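Local coordinates for protein cysteine protease S273R (African swine fever virus pig/Kenya/KEN-50/1950, PDB 6LJ9) that acts as a SUMO-1-type cysteine protease, probably maturing the viral polyproteins pp220 and pp62 into core-shell proteins and blunting host immune signalling, at residues B[23-28]-B[69-74]; B[76-81]-B[97-102]; B[92-97]-B[110-115]; B[154-159]-B[234-239]. One frame throughout, in Å; residues are numbered along the deposited sequence.

How the interactions relate
Interactions 1, 2 and 4 are buried, while interaction 3 is only partly so. Interaction 1 sits farthest out, in the N-terminal helical region, its centre about 20 Å from the centre of the chain; the centres of the other three lie within about 8 Å of it. Helix 90-103 is the common element: it presents Arg99 to 76-81 in interaction 2 and Asp94 to 110-115 in interaction 3, and also lines interaction 4. In chemistry, interactions 1 and 2 each rest on one charged side chain gripping backbone atoms, in interaction 1 with a serine hydroxyl as well; interaction 3 relies on a water, an aromatic edge and a methionine methyl, and interaction 4 is mainly apolar, beside the active site.

Interaction 1: B[23-28]-B[69-74]; sequences SCLSKK and SKELET
Glu71, on helix 68-75, reaches across to Leu25 and Ser26, in the turn that leads into helix 27-32, and its side chain carries nearly the whole contact. The walk along the helix therefore starts at this residue. Its CG stands anti to the backbone N (chi1 -160°), and the chain then bends at chi2, which carries the carboxylate over to the turn. There OE2 faces two donors of Ser26. The backbone N points at it almost straight on, though the modelled 2.4 Å from Ser26 N to Glu71 OE2 is so short that its exact length is doubtful. The hydroxyl adds a bond, Ser26 OG to Glu71 OE2 at 3.0 Å, arriving on the syn side and 25° out of the carboxylate plane. Lower on the same side chain, the methyl Leu25 CD2 rests on Glu71 CG at 3.7 Å, the two side chains crossing at about a right angle; Leu25 also packs on Phe76. Beyond the segment's end, Arg75 donates to the carbonyl of Cys24, whose sulfur is tied to Cys14, so the turn is fastened at more than one point. The contact thus joins two helical pieces of the N-terminal region, away from the catalytic residues. Since Ser26 immediately precedes helix 27-32, the carboxylate lies near that helix's N-terminal end, where its negative charge would probably be favoured and its deprotonated form stabilised.

Interaction 2: B[76-81]-B[97-102]; sequences FKAPGP and LQRWAI
Arg99 NE donates to the carbonyl oxygen of Phe76 at 2.8 Å, and this bond is the heart of the contact. The donor comes in the carbonyl plane on a lone pair, with a C=O...N angle of 143°, while the oxygen lies 15° out of the guanidinium plane. Arg99 NH2 makes only a weak second bond to the same oxygen. One face of the guanidinium is laid over the peptide between Lys77 and Ala78, with Ala78 N 3.4 Å above its plane and offset toward the rim. At the far side of the group the methyl Ala78 CB touches Arg99 NH1 at 3.5 Å. An extended chain from CG to NE lets the arginine span from helix 90-103 to residues 76-78. The short, weakly bonded strand 78-79 runs parallel to 270-271 near the C-terminus, Ala78 bonding through its backbone to Arg271, whose side chain also packs against Arg99. Two further carbonyls help to set the guanidinium: NH1 bonds to that of Glu95, one turn back on its own helix, and NH2 weakly to that of Leu72. On the other side of the chain Lys77 turns away from the helix and is held by the carbonyls of His268 and Ser12. Further along, the Asn92 amide donates to the carbonyl of Pro79, adding a second tie from the same helix.

Interaction 3: B[92-97]-B[110-115]; sequences NIDETL and CPFSMM
Asp94 sets its side chain against the edge of the Phe112 ring, with CG 3.7 Å from Phe112 CD2. Its CB and CG lie near the ring plane, at that edge; the carboxylate itself is turned 82° from the ring. Having CG anti to the backbone N (chi1 -168°) swings the carboxylate off helix 90-103 toward the loop. Met115 comes in from another direction: its methyl CE lies 3.5 Å from Asp94 CB, although Met115 is poorly ordered and this detail is less secure. A type I turn from Phe112 to Met115 brings these two side chains to the same aspartate. A water lies between helix and loop, 2.9 Å from Asp94 OD1 and 3.1 Å from Cys110 O, and can bond to either or both. Behind the loop, Cys110 is disulfide-bonded to Cys155 of strand 152-158, which fastens this side of the contact to the central sheet, and Phe112 also meets the ring of Phe91. No direct hydrogen bond joins 92-97 and 110-115. The carboxylate may instead be engaged through the water, and the ring edge may add a modest electrostatic benefit.

Interaction 4: B[154-159]-B[234-239]; sequences GCVLNT and PYSLFY
Val156, on strand 152-158, meets Ser236 and Leu237 on helix 232-244, and between the two segments every contact is apolar or van der Waals. With CG1 anti to the backbone N (chi1 -180°), both methyls lie on Ser236 CB, and CG2 also reaches Leu237. CG1 presses on the methylene of the serine, Val156 CG1 to Ser236 CB at 3.7 Å. The leucine contact runs from Val156 CG2 to Leu237 CD2 at 4.1 Å, the two side chains crossing at about a right angle. More apolar groups close around this pair: Ile93 of helix 90-103 touches both Val156 and Leu237, and Trp169 of strand 169-175 lies against Val156 and Ser236.

The hydrogen bonds lead outward. Ser236 OG bonds to the carbonyl of Cys232 one turn earlier in its helix, which satisfies the hydroxyl within the helix while its CB faces the valine. At the end of the strand, Asn158 OD1 accepts from the backbone N of His168, and Thr159 OG1 bonds to the carbonyl of the same residue.

Cys232, the inferred nucleophile, starts this helix. The side chain of Ser236 is about 5 Å from that of Cys232, and about 7 Å from that of His168, an inferred active-site residue. A helix led by the nucleophilic cysteine and packed on the central sheet is the papain-like layout of the Ulp1 family. Because Ser236 directs its polar end to its own helix, the strand meets a hydrocarbon surface here, and the nucleophile's helix is seated on the sheet by dispersion and burial.

Interaction 1: B[23-28]-B[69-74]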
loop_
_atom_site.group_PDB
_atom_site.type_symbol
_atom_site.label_atom_id
_atom_site.label_comp_id
_atom_site.label_asym_id
_atom_site.label_seq_id
_atom_site.Cartn_x
_atom_site.Cartn_y
_atom_site.Cartn_z
ATOM N N SER B 23 23.875 -1.949 -5.089
ATOM C CA SER B 23 24.229 -3.335 -5.357
ATOM C C SER B 23 23.049 -4.227 -5.000
ATOM O O SER B 23 22.449 -4.073 -3.931
ATOM C CB SER B 23 25.471 -3.748 -4.562
ATOM O OG SER B 23 25.772 -5.118 -4.759
ATOM N N CYS B 24 22.710 -5.151 -5.900
ATOM C CA CYS B 24 21.609 -6.068 -5.637
ATOM C C CYS B 24 22.017 -7.234 -4.747
ATOM O O CYS B 24 21.143 -7.900 -4.181
ATOM C CB CYS B 24 21.038 -6.622 -6.946
ATOM S SG CYS B 24 20.937 -5.465 -8.332
ATOM N N LEU B 25 23.314 -7.493 -4.607
ATOM C CA LEU B 25 23.784 -8.679 -3.906
ATOM C C LEU B 25 23.780 -8.466 -2.396
ATOM O O LEU B 25 23.911 -7.343 -1.902
ATOM C CB LEU B 25 25.193 -9.050 -4.367
ATOM C CG LEU B 25 25.349 -9.410 -5.846
ATOM C CD1 LEU B 25 26.819 -9.503 -6.229
ATOM C CD2 LEU B 25 24.633 -10.713 -6.152
ATOM N N SER B 26 23.628 -9.568 -1.665
ATOM C CA SER B 26 23.764 -9.523 -0.218
ATOM C C SER B 26 25.187 -9.131 0.159
ATOM O O SER B 26 26.141 -9.384 -0.582
ATOM C CB SER B 26 23.409 -10.878 0.398
ATOM O OG SER B 26 22.101 -11.280 0.029
ATOM N N LYS B 27 25.325 -8.502 1.328
ATOM C CA LYS B 27 26.634 -8.033 1.767
ATOM C C LYS B 27 27.602 -9.177 2.043
ATOM O O LYS B 27 28.817 -8.968 1.988
ATOM C CB LYS B 27 26.485 -7.144 3.002
ATOM C CG LYS B 27 25.855 -5.795 2.686
ATOM C CD LYS B 27 25.785 -4.893 3.903
ATOM C CE LYS B 27 25.360 -3.488 3.505
ATOM N NZ LYS B 27 24.099 -3.493 2.712
ATOM N N LYS B 28 27.095 -10.377 2.331
ATOM C CA LYS B 28 27.971 -11.542 2.396
ATOM C C LYS B 28 28.435 -11.948 1.003
ATOM O O LYS B 28 29.624 -12.206 0.785
ATOM C CB LYS B 28 27.256 -12.707 3.081
ATOM C CG LYS B 28 28.026 -14.019 3.011
ATOM C CD LYS B 28 27.170 -15.198 3.446
ATOM C CE LYS B 28 27.927 -16.508 3.294
ATOM N NZ LYS B 28 27.086 -17.687 3.640
ATOM N N SER B 69 21.440 -19.299 -6.563
ATOM C CA SER B 69 20.093 -19.391 -7.120
ATOM C C SER B 69 19.092 -18.620 -6.272
ATOM O O SER B 69 18.156 -18.010 -6.803
ATOM C CB SER B 69 19.673 -20.856 -7.247
ATOM O OG SER B 69 20.534 -21.565 -8.120
ATOM N N LYS B 70 19.271 -18.631 -4.949
ATOM C CA LYS B 70 18.382 -17.861 -4.085
ATOM C C LYS B 70 18.649 -16.368 -4.201
ATOM O O LYS B 70 17.737 -15.558 -3.998
ATOM C CB LYS B 70 18.527 -18.319 -2.634
ATOM C CG LYS B 70 17.410 -17.834 -1.725
ATOM C CD LYS B 70 17.328 -18.660 -0.453
ATOM C CE LYS B 70 16.060 -18.341 0.320
ATOM N NZ LYS B 70 14.845 -18.549 -0.516
ATOM N N GLU B 71 19.886 -15.984 -4.524
ATOM C CA GLU B 71 20.188 -14.573 -4.740
ATOM C C GLU B 71 19.481 -14.049 -5.983
ATOM O O GLU B 71 18.989 -12.913 -5.996
ATOM C CB GLU B 71 21.701 -14.375 -4.858
ATOM C CG GLU B 71 22.176 -12.955 -4.602
ATOM C CD GLU B 71 22.465 -12.693 -3.136
ATOM O OE1 GLU B 71 22.121 -13.552 -2.297
ATOM O OE2 GLU B 71 23.046 -11.633 -2.824
ATOM N N LEU B 72 19.414 -14.867 -7.035
ATOM C CA LEU B 72 18.739 -14.459 -8.262
ATOM C C LEU B 72 17.228 -14.383 -8.081
ATOM O O LEU B 72 16.577 -13.527 -8.690
ATOM C CB LEU B 72 19.084 -15.425 -9.395
ATOM C CG LEU B 72 20.475 -15.317 -10.019
ATOM C CD1 LEU B 72 20.768 -16.544 -10.862
ATOM C CD2 LEU B 72 20.577 -14.055 -10.863
ATOM N N GLU B 73 16.652 -15.259 -7.255
ATOM C CA GLU B 73 15.201 -15.294 -7.109
ATOM C C GLU B 73 14.688 -14.256 -6.118
ATOM O O GLU B 73 13.531 -13.835 -6.220
ATOM C CB GLU B 73 14.740 -16.685 -6.672
ATOM C CG GLU B 73 15.067 -17.798 -7.651
ATOM C CD GLU B 73 14.323 -19.083 -7.340
ATOM O OE1 GLU B 73 13.318 -19.370 -8.024
ATOM O OE2 GLU B 73 14.737 -19.800 -6.405
ATOM N N THR B 74 15.517 -13.832 -5.162
ATOM C CA THR B 74 15.055 -12.968 -4.084
ATOM C C THR B 74 15.551 -11.532 -4.170
ATOM O O THR B 74 14.894 -10.642 -3.624
ATOM C CB THR B 74 15.469 -13.544 -2.722
ATOM O OG1 THR B 74 16.897 -13.637 -2.654
ATOM C CG2 THR B 74 14.865 -14.926 -2.521
#

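Interaction 2: B[76-81]-B[97-102]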
loop_
_atom_site.group_PDB
_atom_site.type_symbol
_atom_site.label_atom_id
_atom_site.label_comp_id
_atom_site.label_asym_id
_atom_site.label_seq_id
_atom_site.Cartn_x
_atom_site.Cartn_y
_atom_site.Cartn_z
ATOM N N PHE B 76 17.008 -10.122 -7.307
ATOM C CA PHE B 76 17.060 -9.644 -8.678
ATOM C C PHE B 76 15.679 -9.738 -9.311
ATOM O O PHE B 76 14.803 -10.469 -8.840
ATOM C CB PHE B 76 18.064 -10.445 -9.519
ATOM C CG PHE B 76 19.501 -10.152 -9.196
ATOM C CD1 PHE B 76 20.135 -10.801 -8.149
ATOM C CD2 PHE B 76 20.221 -9.238 -9.948
ATOM C CE1 PHE B 76 21.459 -10.538 -7.852
ATOM C CE2 PHE B 76 21.545 -8.971 -9.657
ATOM C CZ PHE B 76 22.165 -9.622 -8.607
ATOM N N LYS B 77 15.492 -8.981 -10.389
ATOM C CA LYS B 77 14.269 -9.094 -11.161
ATOM C C LYS B 77 14.275 -10.397 -11.958
ATOM O O LYS B 77 15.296 -11.078 -12.087
ATOM C CB LYS B 77 14.104 -7.889 -12.086
ATOM C CG LYS B 77 13.817 -6.586 -11.354
ATOM C CD LYS B 77 13.723 -5.411 -12.313
ATOM C CE LYS B 77 13.308 -4.140 -11.587
ATOM N NZ LYS B 77 13.358 -2.943 -12.474
ATOM N N ALA B 78 13.108 -10.746 -12.493
ATOM C CA ALA B 78 12.969 -11.996 -13.219
ATOM C C ALA B 78 13.786 -11.961 -14.511
ATOM O O ALA B 78 13.971 -10.900 -15.111
ATOM C CB ALA B 78 11.502 -12.265 -13.541
ATOM N N PRO B 79 14.294 -13.109 -14.952
ATOM C CA PRO B 79 14.988 -13.151 -16.243
ATOM C C PRO B 79 14.003 -13.069 -17.395
ATOM O O PRO B 79 12.873 -13.555 -17.314
ATOM C CB PRO B 79 15.702 -14.507 -16.215
ATOM C CG PRO B 79 14.836 -15.350 -15.338
ATOM C CD PRO B 79 14.298 -14.420 -14.279
ATOM N N GLY B 80 14.445 -12.439 -18.481
ATOM C CA GLY B 80 13.610 -12.277 -19.647
ATOM C C GLY B 80 14.233 -11.399 -20.713
ATOM O O GLY B 80 15.314 -10.829 -20.534
ATOM N N PRO B 81 13.549 -11.275 -21.855
ATOM C CA PRO B 81 14.069 -10.439 -22.947
ATOM C C PRO B 81 14.128 -8.967 -22.572
ATOM O O PRO B 81 13.209 -8.200 -22.878
ATOM C CB PRO B 81 13.072 -10.694 -24.086
ATOM C CG PRO B 81 11.817 -11.129 -23.402
ATOM C CD PRO B 81 12.253 -11.890 -22.188
ATOM N N LEU B 97 4.949 -10.848 -11.879
ATOM C CA LEU B 97 3.831 -10.499 -11.007
ATOM C C LEU B 97 4.038 -11.024 -9.592
ATOM O O LEU B 97 3.561 -10.412 -8.630
ATOM C CB LEU B 97 2.522 -11.033 -11.588
ATOM C CG LEU B 97 2.116 -10.466 -12.951
ATOM C CD1 LEU B 97 0.761 -11.011 -13.369
ATOM C CD2 LEU B 97 2.100 -8.946 -12.915
ATOM N N GLN B 98 4.743 -12.149 -9.446
ATOM C CA GLN B 98 5.085 -12.637 -8.114
ATOM C C GLN B 98 6.023 -11.680 -7.388
ATOM O O GLN B 98 5.961 -11.572 -6.158
ATOM C CB GLN B 98 5.713 -14.027 -8.207
ATOM C CG GLN B 98 4.722 -15.143 -8.497
ATOM C CD GLN B 98 5.402 -16.479 -8.721
ATOM O OE1 GLN B 98 6.471 -16.550 -9.327
ATOM N NE2 GLN B 98 4.788 -17.547 -8.227
ATOM N N ARG B 99 6.892 -10.979 -8.121
ATOM C CA ARG B 99 7.793 -10.024 -7.483
ATOM C C ARG B 99 7.073 -8.730 -7.121
ATOM O O ARG B 99 7.378 -8.113 -6.093
ATOM C CB ARG B 99 8.985 -9.730 -8.394
ATOM C CG ARG B 99 10.058 -10.807 -8.379
ATOM C CD ARG B 99 11.092 -10.586 -9.472
ATOM N NE ARG B 99 12.245 -11.466 -9.307
ATOM C CZ ARG B 99 12.277 -12.739 -9.688
ATOM N NH1 ARG B 99 11.213 -13.290 -10.258
ATOM N NH2 ARG B 99 13.370 -13.464 -9.494
ATOM N N TRP B 100 6.120 -8.299 -7.953
ATOM C CA TRP B 100 5.363 -7.092 -7.641
ATOM C C TRP B 100 4.480 -7.287 -6.416
ATOM O O TRP B 100 4.200 -6.322 -5.695
ATOM C CB TRP B 100 4.519 -6.674 -8.844
ATOM C CG TRP B 100 5.327 -6.179 -10.003
ATOM C CD1 TRP B 100 6.675 -5.967 -10.035
ATOM C CD2 TRP B 100 4.836 -5.833 -11.303
ATOM N NE1 TRP B 100 7.053 -5.512 -11.274
ATOM C CE2 TRP B 100 5.943 -5.421 -12.071
ATOM C CE3 TRP B 100 3.568 -5.834 -11.893
ATOM C CZ2 TRP B 100 5.820 -5.012 -13.398
ATOM C CZ3 TRP B 100 3.448 -5.428 -13.209
ATOM C CH2 TRP B 100 4.567 -5.023 -13.947
ATOM N N ALA B 101 4.035 -8.521 -6.164
ATOM C CA ALA B 101 3.234 -8.801 -4.979
ATOM C C ALA B 101 4.032 -8.638 -3.693
ATOM O O ALA B 101 3.433 -8.476 -2.624
ATOM C CB ALA B 101 2.652 -10.211 -5.062
ATOM N N ILE B 102 5.363 -8.682 -3.771
ATOM C CA ILE B 102 6.191 -8.399 -2.602
ATOM C C ILE B 102 6.097 -6.923 -2.237
ATOM O O ILE B 102 5.877 -6.562 -1.075
ATOM C CB ILE B 102 7.649 -8.816 -2.862
ATOM C CG1 ILE B 102 7.717 -10.233 -3.431
ATOM C CG2 ILE B 102 8.470 -8.713 -1.586
ATOM C CD1 ILE B 102 9.104 -10.643 -3.876
#

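Interaction 3: B[92-97]-B[110-115]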
loop_
_atom_site.group_PDB
_atom_site.type_symbol
_atom_site.label_atom_id
_atom_site.label_comp_id
_atom_site.label_asym_id
_atom_site.label_seq_id
_atom_site.Cartn_x
_atom_site.Cartn_y
_atom_site.Cartn_z
ATOM N N ASN B 92 7.933 -15.615 -17.789
ATOM C CA ASN B 92 8.379 -14.237 -17.609
ATOM C C ASN B 92 7.314 -13.403 -16.911
ATOM O O ASN B 92 7.630 -12.534 -16.089
ATOM C CB ASN B 92 8.735 -13.615 -18.961
ATOM C CG ASN B 92 9.687 -14.474 -19.767
ATOM O OD1 ASN B 92 9.373 -14.882 -20.885
ATOM N ND2 ASN B 92 10.856 -14.752 -19.205
ATOM N N ILE B 93 6.044 -13.659 -17.221
ATOM C CA ILE B 93 4.957 -12.872 -16.649
ATOM C C ILE B 93 4.637 -13.333 -15.233
ATOM O O ILE B 93 4.394 -12.512 -14.343
ATOM C CB ILE B 93 3.726 -12.944 -17.568
ATOM C CG1 ILE B 93 4.058 -12.352 -18.939
ATOM C CG2 ILE B 93 2.543 -12.228 -16.935
ATOM C CD1 ILE B 93 2.979 -12.557 -19.974
ATOM N N ASP B 94 4.632 -14.648 -15.001
ATOM C CA ASP B 94 4.313 -15.166 -13.674
ATOM C C ASP B 94 5.350 -14.722 -12.651
ATOM O O ASP B 94 5.005 -14.262 -11.556
ATOM C CB ASP B 94 4.221 -16.691 -13.715
ATOM C CG ASP B 94 3.609 -17.273 -12.455
ATOM O OD1 ASP B 94 2.469 -16.893 -12.118
ATOM O OD2 ASP B 94 4.266 -18.115 -11.808
ATOM N N GLU B 95 6.631 -14.848 -12.997
ATOM C CA GLU B 95 7.699 -14.477 -12.078
ATOM C C GLU B 95 7.805 -12.970 -11.885
ATOM O O GLU B 95 8.363 -12.526 -10.877
ATOM C CB GLU B 95 9.025 -15.049 -12.578
ATOM C CG GLU B 95 9.034 -16.569 -12.649
ATOM C CD GLU B 95 10.187 -17.110 -13.466
ATOM O OE1 GLU B 95 11.094 -16.324 -13.808
ATOM O OE2 GLU B 95 10.185 -18.322 -13.771
ATOM N N THR B 96 7.283 -12.176 -12.822
ATOM C CA THR B 96 7.268 -10.728 -12.641
ATOM C C THR B 96 6.155 -10.304 -11.689
ATOM O O THR B 96 6.379 -9.495 -10.781
ATOM C CB THR B 96 7.114 -10.027 -13.995
ATOM O OG1 THR B 96 8.278 -10.265 -14.795
ATOM C CG2 THR B 96 6.932 -8.526 -13.807
ATOM N N LEU B 97 4.949 -10.848 -11.879
ATOM C CA LEU B 97 3.831 -10.499 -11.007
ATOM C C LEU B 97 4.038 -11.024 -9.592
ATOM O O LEU B 97 3.561 -10.412 -8.630
ATOM C CB LEU B 97 2.522 -11.033 -11.588
ATOM C CG LEU B 97 2.116 -10.466 -12.951
ATOM C CD1 LEU B 97 0.761 -11.011 -13.369
ATOM C CD2 LEU B 97 2.100 -8.946 -12.915
ATOM N N CYS B 110 -2.470 -13.459 -10.053
ATOM C CA CYS B 110 -3.185 -14.679 -10.392
ATOM C C CYS B 110 -2.198 -15.839 -10.533
ATOM O O CYS B 110 -1.060 -15.633 -10.969
ATOM C CB CYS B 110 -3.971 -14.490 -11.690
ATOM S SG CYS B 110 -2.956 -14.112 -13.128
ATOM N N PRO B 111 -2.588 -17.067 -10.158
ATOM C CA PRO B 111 -1.646 -18.194 -10.245
ATOM C C PRO B 111 -1.276 -18.559 -11.675
ATOM O O PRO B 111 -1.775 -17.964 -12.636
ATOM C CB PRO B 111 -2.398 -19.340 -9.554
ATOM C CG PRO B 111 -3.399 -18.679 -8.684
ATOM C CD PRO B 111 -3.809 -17.428 -9.419
ATOM N N PHE B 112 -0.398 -19.555 -11.820
ATOM C CA PHE B 112 0.105 -19.914 -13.142
ATOM C C PHE B 112 -0.931 -20.685 -13.951
ATOM O O PHE B 112 -0.988 -20.541 -15.177
ATOM C CB PHE B 112 1.392 -20.731 -13.003
ATOM C CG PHE B 112 2.113 -20.974 -14.305
ATOM C CD1 PHE B 112 1.808 -22.075 -15.090
ATOM C CD2 PHE B 112 3.113 -20.113 -14.730
ATOM C CE1 PHE B 112 2.472 -22.302 -16.283
ATOM C CE2 PHE B 112 3.781 -20.335 -15.922
ATOM C CZ PHE B 112 3.460 -21.432 -16.698
ATOM N N SER B 113 -1.758 -21.498 -13.290
ATOM C CA SER B 113 -2.715 -22.328 -14.018
ATOM C C SER B 113 -3.868 -21.494 -14.562
ATOM O O SER B 113 -4.274 -21.658 -15.719
ATOM C CB SER B 113 -3.236 -23.442 -13.112
ATOM O OG SER B 113 -4.076 -24.330 -13.828
ATOM N N MET B 114 -4.411 -20.594 -13.743
ATOM C CA MET B 114 -5.519 -19.749 -14.169
ATOM C C MET B 114 -5.018 -18.498 -14.879
ATOM O O MET B 114 -5.660 -17.443 -14.813
ATOM C CB MET B 114 -6.391 -19.347 -12.979
ATOM C CG MET B 114 -7.176 -20.479 -12.350
ATOM S SD MET B 114 -8.456 -19.842 -11.253
ATOM C CE MET B 114 -7.523 -18.620 -10.334
ATOM N N MET B 115 -3.880 -18.601 -15.561
ATOM C CA MET B 115 -3.275 -17.429 -16.184
ATOM C C MET B 115 -3.786 -17.213 -17.608
ATOM O O MET B 115 -4.387 -16.177 -17.904
ATOM C CB MET B 115 -1.748 -17.557 -16.176
ATOM C CG MET B 115 -1.037 -16.272 -16.554
ATOM S SD MET B 115 0.702 -16.526 -16.934
ATOM C CE MET B 115 1.239 -17.283 -15.411
HETATM O O HOH W 1 1.855 -14.539 -10.543
#

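Interaction 4: B[154-159]-B[234-239]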
loop_
_atom_site.group_PDB
_atom_site.type_symbol
_atom_site.label_atom_id
_atom_site.label_comp_id
_atom_site.label_asym_id
_atom_site.label_seq_id
_atom_site.Cartn_x
_atom_site.Cartn_y
_atom_site.Cartn_z
ATOM N N GLY B 154 -4.600 -8.662 -10.513
ATOM C CA GLY B 154 -3.941 -8.523 -11.796
ATOM C C GLY B 154 -3.647 -9.842 -12.477
ATOM O O GLY B 154 -3.246 -10.809 -11.825
ATOM N N CYS B 155 -3.839 -9.891 -13.792
ATOM C CA CYS B 155 -3.588 -11.111 -14.542
ATOM C C CYS B 155 -3.328 -10.755 -15.998
ATOM O O CYS B 155 -3.914 -9.812 -16.535
ATOM C CB CYS B 155 -4.764 -12.087 -14.429
ATOM S SG CYS B 155 -4.305 -13.820 -14.617
ATOM N N VAL B 156 -2.435 -11.519 -16.622
ATOM C CA VAL B 156 -2.122 -11.395 -18.040
ATOM C C VAL B 156 -2.443 -12.725 -18.701
ATOM O O VAL B 156 -1.984 -13.775 -18.239
ATOM C CB VAL B 156 -0.648 -11.015 -18.270
ATOM C CG1 VAL B 156 -0.356 -10.892 -19.756
ATOM C CG2 VAL B 156 -0.308 -9.725 -17.541
ATOM N N LEU B 157 -3.227 -12.685 -19.776
ATOM C CA LEU B 157 -3.691 -13.898 -20.431
ATOM C C LEU B 157 -3.430 -13.830 -21.930
ATOM O O LEU B 157 -3.255 -12.754 -22.508
ATOM C CB LEU B 157 -5.183 -14.147 -20.166
ATOM C CG LEU B 157 -6.179 -13.066 -20.578
ATOM C CD1 LEU B 157 -6.977 -13.509 -21.795
ATOM C CD2 LEU B 157 -7.101 -12.737 -19.419
ATOM N N ASN B 158 -3.412 -15.007 -22.550
ATOM C CA ASN B 158 -3.152 -15.155 -23.976
ATOM C C ASN B 158 -4.477 -15.369 -24.698
ATOM O O ASN B 158 -5.227 -16.293 -24.365
ATOM C CB ASN B 158 -2.203 -16.327 -24.229
ATOM C CG ASN B 158 -1.665 -16.353 -25.646
ATOM O OD1 ASN B 158 -2.193 -15.690 -26.539
ATOM N ND2 ASN B 158 -0.608 -17.126 -25.860
ATOM N N THR B 159 -4.758 -14.522 -25.687
ATOM C CA THR B 159 -5.985 -14.609 -26.467
ATOM C C THR B 159 -5.866 -15.552 -27.656
ATOM O O THR B 159 -6.715 -15.510 -28.552
ATOM C CB THR B 159 -6.403 -13.221 -26.958
ATOM O OG1 THR B 159 -5.365 -12.667 -27.776
ATOM C CG2 THR B 159 -6.664 -12.296 -25.782
ATOM N N PRO B 234 4.935 -6.696 -22.897
ATOM C CA PRO B 234 5.237 -5.474 -22.131
ATOM C C PRO B 234 4.048 -4.540 -21.982
ATOM O O PRO B 234 3.918 -3.877 -20.945
ATOM C CB PRO B 234 6.366 -4.829 -22.943
ATOM C CG PRO B 234 7.039 -5.976 -23.606
ATOM C CD PRO B 234 5.948 -6.956 -23.935
ATOM N N TYR B 235 3.181 -4.458 -22.995
ATOM C CA TYR B 235 1.987 -3.624 -22.881
ATOM C C TYR B 235 1.093 -4.099 -21.743
ATOM O O TYR B 235 0.607 -3.293 -20.941
ATOM C CB TYR B 235 1.212 -3.626 -24.199
ATOM C CG TYR B 235 1.512 -2.461 -25.117
ATOM C CD1 TYR B 235 1.033 -1.188 -24.836
ATOM C CD2 TYR B 235 2.251 -2.640 -26.278
ATOM C CE1 TYR B 235 1.297 -0.125 -25.678
ATOM C CE2 TYR B 235 2.520 -1.585 -27.125
ATOM C CZ TYR B 235 2.040 -0.330 -26.821
ATOM O OH TYR B 235 2.307 0.723 -27.665
ATOM N N SER B 236 0.863 -5.412 -21.658
ATOM C CA SER B 236 -0.038 -5.943 -20.641
ATOM C C SER B 236 0.540 -5.771 -19.242
ATOM O O SER B 236 -0.189 -5.452 -18.296
ATOM C CB SER B 236 -0.332 -7.417 -20.918
ATOM O OG SER B 236 -0.838 -7.598 -22.229
ATOM N N LEU B 237 1.849 -5.983 -19.090
ATOM C CA LEU B 237 2.474 -5.813 -17.783
ATOM C C LEU B 237 2.519 -4.347 -17.375
ATOM O O LEU B 237 2.363 -4.022 -16.192
ATOM C CB LEU B 237 3.881 -6.411 -17.793
ATOM C CG LEU B 237 3.983 -7.934 -17.706
ATOM C CD1 LEU B 237 5.429 -8.368 -17.850
ATOM C CD2 LEU B 237 3.405 -8.430 -16.392
ATOM N N PHE B 238 2.732 -3.446 -18.338
ATOM C CA PHE B 238 2.799 -2.024 -18.018
ATOM C C PHE B 238 1.448 -1.496 -17.552
ATOM O O PHE B 238 1.386 -0.621 -16.681
ATOM C CB PHE B 238 3.290 -1.231 -19.228
ATOM C CG PHE B 238 3.317 0.257 -19.010
ATOM C CD1 PHE B 238 4.389 0.855 -18.369
ATOM C CD2 PHE B 238 2.275 1.058 -19.449
ATOM C CE1 PHE B 238 4.419 2.223 -18.166
ATOM C CE2 PHE B 238 2.300 2.426 -19.249
ATOM C CZ PHE B 238 3.374 3.009 -18.606
ATOM N N TYR B 239 0.358 -2.005 -18.131
ATOM C CA TYR B 239 -0.971 -1.583 -17.702
ATOM C C TYR B 239 -1.197 -1.915 -16.233
ATOM O O TYR B 239 -1.672 -1.076 -15.460
ATOM C CB TYR B 239 -2.039 -2.243 -18.576
ATOM C CG TYR B 239 -3.455 -1.824 -18.242
ATOM C CD1 TYR B 239 -3.985 -0.643 -18.747
ATOM C CD2 TYR B 239 -4.263 -2.610 -17.431
ATOM C CE1 TYR B 239 -5.278 -0.255 -18.449
ATOM C CE2 TYR B 239 -5.558 -2.230 -17.127
ATOM C CZ TYR B 239 -6.060 -1.052 -17.640
ATOM O OH TYR B 239 -7.346 -0.667 -17.342
#